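Local coordinates for SPbeta prophage-derived aminoglycoside N(3')-acetyltransferase-like protein YokD (Bacillus subtilis, PDB 2NYG) that probably acts as an antibiotic N-acetyltransferase of the aminoglycoside 3-N-acetyltransferase family, binds coenzyme A, and may contribute to antibiotic resistance, at residues D92-N104 with A201-E213. Numbering follows the deposited sequence.
Sequences DIIRESMPAYNSN and APIIVEGKRVWKE
Arg-209 reaches from the antiparallel hairpin in 201-213 to the backbone where helix 93-96 ends, and its guanidinium carries most of the polar contact. NE and NH2 grip Met-98 O side-on, at 2.6 Å from NE and 2.8 Å from NH2; the NH2 bond lies in the carbonyl plane on a lone pair, whereas NE sits above that plane. NH2 also donates to Arg-95 O at 2.8 Å, and both acceptors lie in the guanidinium plane, while Glu-96 O stands over one face. CG anti to the backbone N (chi1 178°) and a straight chain to NE carry the group across, and the turn at chi4 (-69°) sets its plane. Beside it, Trp-211 offers one ring face to Arg-95 CB, a CH-pi contact 3.9 Å from the six-membered-ring centroid, and its edge to Met-98 SD. The same sulfur lies against Pro-202 CG at 3.4 Å. Farther along, Ala-100 CB packs on Ile-204 CG1 (3.6 Å), and Tyr-101 N donates to Pro-202 O in a nearly straight bond (3.3 Å, 169°).

The type I' turn from Val-205 to Lys-208 closes the hairpin carrying Arg-209. Asn-46 ND2 of the second subunit hydrogen-bonds to Ile-94 O and Ser-97 OG, placing the contact beside the dimer interface. Away from the coenzyme A site, one arginine thus joins a carbonyl of the short helix to one just beyond it, and its positive charge would probably polarise both.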
# COMPACT_ATOMS: atom_id res chain seq x y z
N ASP A 92 -15.95 14.20 -18.68
CA ASP A 92 -17.22 13.47 -18.73
C ASP A 92 -17.06 11.98 -18.80
O ASP A 92 -17.83 11.24 -18.17
CB ASP A 92 -18.08 13.98 -19.89
CG ASP A 92 -19.05 15.06 -19.46
OD1 ASP A 92 -20.16 14.73 -18.97
OD2 ASP A 92 -18.70 16.25 -19.57
N ILE A 93 -16.07 11.53 -19.55
CA ILE A 93 -15.85 10.10 -19.66
C ILE A 93 -15.18 9.72 -18.33
O ILE A 93 -15.20 8.56 -17.90
CB ILE A 93 -14.95 9.78 -20.89
CG1 ILE A 93 -14.88 8.26 -21.09
CG2 ILE A 93 -13.59 10.41 -20.73
CD1 ILE A 93 -14.03 7.83 -22.27
N ILE A 94 -14.63 10.72 -17.67
CA ILE A 94 -13.99 10.49 -16.39
C ILE A 94 -14.97 10.22 -15.26
O ILE A 94 -14.73 9.34 -14.43
CB ILE A 94 -13.06 11.68 -16.03
CG1 ILE A 94 -11.76 11.54 -16.82
CG2 ILE A 94 -12.76 11.73 -14.54
CD1 ILE A 94 -10.78 12.68 -16.67
N ARG A 95 -16.10 10.96 -15.22
CA ARG A 95 -17.07 10.78 -14.15
C ARG A 95 -17.78 9.54 -14.50
O ARG A 95 -18.29 8.86 -13.64
CB ARG A 95 -18.10 11.92 -14.11
CG ARG A 95 -17.57 13.31 -13.99
CD ARG A 95 -18.69 14.30 -14.22
NE ARG A 95 -18.24 15.68 -14.21
CZ ARG A 95 -19.08 16.70 -14.26
NH1 ARG A 95 -20.39 16.49 -14.33
NH2 ARG A 95 -18.60 17.93 -14.25
N GLU A 96 -17.82 9.25 -15.78
CA GLU A 96 -18.52 8.08 -16.30
C GLU A 96 -17.83 6.73 -16.04
O GLU A 96 -18.49 5.72 -15.76
CB GLU A 96 -18.71 8.28 -17.80
CG GLU A 96 -19.82 7.50 -18.46
CD GLU A 96 -19.78 7.72 -19.97
OE1 GLU A 96 -19.59 8.89 -20.38
OE2 GLU A 96 -19.95 6.75 -20.74
N SER A 97 -16.51 6.72 -16.12
CA SER A 97 -15.76 5.50 -15.95
C SER A 97 -14.90 5.43 -14.71
O SER A 97 -14.00 4.60 -14.62
CB SER A 97 -14.88 5.29 -17.18
OG SER A 97 -14.05 6.43 -17.38
N MET A 98 -15.16 6.29 -13.72
CA MET A 98 -14.33 6.25 -12.52
C MET A 98 -14.74 5.11 -11.59
O MET A 98 -15.88 5.05 -11.12
CB MET A 98 -14.43 7.59 -11.78
CG MET A 98 -13.49 7.71 -10.61
SD MET A 98 -13.61 9.33 -9.88
CE MET A 98 -12.77 10.31 -11.07
N PRO A 99 -13.81 4.18 -11.31
CA PRO A 99 -14.15 3.07 -10.42
C PRO A 99 -14.72 3.60 -9.12
O PRO A 99 -14.16 4.53 -8.53
CB PRO A 99 -12.82 2.37 -10.20
CG PRO A 99 -12.13 2.56 -11.52
CD PRO A 99 -12.44 4.02 -11.84
N ALA A 100 -15.84 3.04 -8.70
CA ALA A 100 -16.46 3.45 -7.46
C ALA A 100 -15.54 3.17 -6.27
O ALA A 100 -14.65 2.32 -6.33
CB ALA A 100 -17.77 2.73 -7.29
N TYR A 101 -15.77 3.91 -5.19
CA TYR A 101 -14.99 3.76 -3.97
C TYR A 101 -15.34 2.48 -3.23
O TYR A 101 -16.51 2.15 -3.06
CB TYR A 101 -15.26 4.94 -3.04
CG TYR A 101 -14.71 4.73 -1.64
CD1 TYR A 101 -13.35 4.83 -1.39
CD2 TYR A 101 -15.56 4.39 -0.58
CE1 TYR A 101 -12.83 4.60 -0.13
CE2 TYR A 101 -15.06 4.15 0.69
CZ TYR A 101 -13.68 4.26 0.91
OH TYR A 101 -13.13 4.00 2.15
N ASN A 102 -14.33 1.76 -2.77
CA ASN A 102 -14.57 0.54 -2.02
C ASN A 102 -13.61 0.52 -0.83
O ASN A 102 -12.40 0.60 -1.01
CB ASN A 102 -14.32 -0.67 -2.94
CG ASN A 102 -14.77 -1.97 -2.32
OD1 ASN A 102 -14.21 -2.42 -1.32
ND2 ASN A 102 -15.78 -2.58 -2.90
N SER A 103 -14.15 0.45 0.38
CA SER A 103 -13.31 0.44 1.58
C SER A 103 -12.22 -0.62 1.54
O SER A 103 -11.20 -0.49 2.21
CB SER A 103 -14.16 0.16 2.82
OG SER A 103 -15.32 0.96 2.84
N ASN A 104 -12.42 -1.67 0.76
CA ASN A 104 -11.43 -2.73 0.73
C ASN A 104 -10.25 -2.57 -0.22
O ASN A 104 -9.27 -3.31 -0.11
CB ASN A 104 -12.15 -4.06 0.51
CG ASN A 104 -13.18 -4.33 1.60
OD1 ASN A 104 -14.38 -4.32 1.35
ND2 ASN A 104 -12.70 -4.54 2.82
N ALA A 201 -18.87 12.00 -6.31
CA ALA A 201 -17.98 10.86 -6.26
C ALA A 201 -18.65 9.55 -6.64
O ALA A 201 -19.86 9.40 -6.53
CB ALA A 201 -17.38 10.73 -4.86
N PRO A 202 -17.84 8.59 -7.12
CA PRO A 202 -18.31 7.26 -7.52
C PRO A 202 -18.65 6.47 -6.26
O PRO A 202 -17.86 6.42 -5.32
CB PRO A 202 -17.10 6.69 -8.25
CG PRO A 202 -16.45 7.90 -8.81
CD PRO A 202 -16.50 8.84 -7.65
N ILE A 203 -19.82 5.86 -6.22
CA ILE A 203 -20.21 5.08 -5.06
C ILE A 203 -21.02 3.89 -5.51
O ILE A 203 -21.40 3.80 -6.67
CB ILE A 203 -21.06 5.91 -4.11
CG1 ILE A 203 -20.35 7.22 -3.78
CG2 ILE A 203 -21.30 5.15 -2.83
CD1 ILE A 203 -21.22 8.17 -3.02
N ILE A 204 -21.27 2.95 -4.61
CA ILE A 204 -22.05 1.78 -4.96
C ILE A 204 -23.33 1.79 -4.13
O ILE A 204 -23.29 1.75 -2.90
CB ILE A 204 -21.28 0.49 -4.68
CG1 ILE A 204 -19.95 0.50 -5.42
CG2 ILE A 204 -22.10 -0.70 -5.13
CD1 ILE A 204 -19.07 -0.68 -5.10
N VAL A 205 -24.46 1.87 -4.82
CA VAL A 205 -25.76 1.87 -4.15
C VAL A 205 -26.63 0.77 -4.73
O VAL A 205 -26.79 0.67 -5.95
CB VAL A 205 -26.50 3.21 -4.32
CG1 VAL A 205 -27.74 3.20 -3.45
CG2 VAL A 205 -25.59 4.37 -3.95
N GLU A 206 -27.17 -0.06 -3.86
CA GLU A 206 -28.02 -1.16 -4.28
C GLU A 206 -27.19 -2.18 -5.04
O GLU A 206 -27.72 -3.03 -5.77
CB GLU A 206 -29.17 -0.64 -5.16
N GLY A 207 -25.87 -2.10 -4.87
CA GLY A 207 -24.98 -3.01 -5.54
C GLY A 207 -24.70 -2.62 -6.97
O GLY A 207 -24.34 -3.47 -7.79
N LYS A 208 -24.87 -1.34 -7.29
CA LYS A 208 -24.61 -0.83 -8.63
C LYS A 208 -23.89 0.52 -8.52
O LYS A 208 -24.23 1.34 -7.67
CB LYS A 208 -25.92 -0.68 -9.40
N ARG A 209 -22.89 0.74 -9.37
CA ARG A 209 -22.13 1.99 -9.35
C ARG A 209 -23.06 3.15 -9.67
O ARG A 209 -23.84 3.09 -10.61
CB ARG A 209 -21.00 1.95 -10.37
CG ARG A 209 -20.21 3.22 -10.44
CD ARG A 209 -19.14 3.11 -11.49
NE ARG A 209 -18.34 4.33 -11.61
CZ ARG A 209 -18.79 5.48 -12.10
NH1 ARG A 209 -20.04 5.60 -12.52
NH2 ARG A 209 -17.98 6.53 -12.17
N VAL A 210 -22.94 4.23 -8.89
CA VAL A 210 -23.81 5.39 -9.06
C VAL A 210 -23.14 6.71 -8.68
O VAL A 210 -23.03 7.01 -7.50
CB VAL A 210 -25.07 5.26 -8.16
CG1 VAL A 210 -25.83 6.55 -8.13
CG2 VAL A 210 -25.97 4.14 -8.67
N TRP A 211 -22.72 7.50 -9.67
CA TRP A 211 -22.08 8.79 -9.39
C TRP A 211 -23.04 9.66 -8.59
O TRP A 211 -24.09 10.05 -9.08
CB TRP A 211 -21.69 9.51 -10.69
CG TRP A 211 -21.06 10.85 -10.44
CD1 TRP A 211 -21.72 12.01 -10.14
CD2 TRP A 211 -19.65 11.16 -10.38
NE1 TRP A 211 -20.81 13.02 -9.89
CE2 TRP A 211 -19.54 12.53 -10.03
CE3 TRP A 211 -18.48 10.42 -10.58
CZ2 TRP A 211 -18.30 13.17 -9.87
CZ3 TRP A 211 -17.24 11.05 -10.43
CH2 TRP A 211 -17.17 12.42 -10.08
N LYS A 212 -22.65 9.98 -7.36
CA LYS A 212 -23.50 10.77 -6.47
C LYS A 212 -22.94 12.12 -6.10
O LYS A 212 -21.72 12.30 -6.00
CB LYS A 212 -23.77 9.98 -5.19
CG LYS A 212 -24.70 10.68 -4.25
CD LYS A 212 -24.93 9.89 -3.00
CE LYS A 212 -25.73 10.69 -1.97
NZ LYS A 212 -25.91 9.97 -0.67
N GLU A 213 -23.83 13.08 -5.90
CA GLU A 213 -23.43 14.43 -5.52
C GLU A 213 -23.86 14.71 -4.09
O GLU A 213 -24.97 14.38 -3.68
CB GLU A 213 -24.05 15.46 -6.44
CG GLU A 213 -23.40 15.51 -7.80
CD GLU A 213 -23.91 16.68 -8.62
OE1 GLU A 213 -25.00 17.22 -8.29
OE2 GLU A 213 -23.22 17.06 -9.60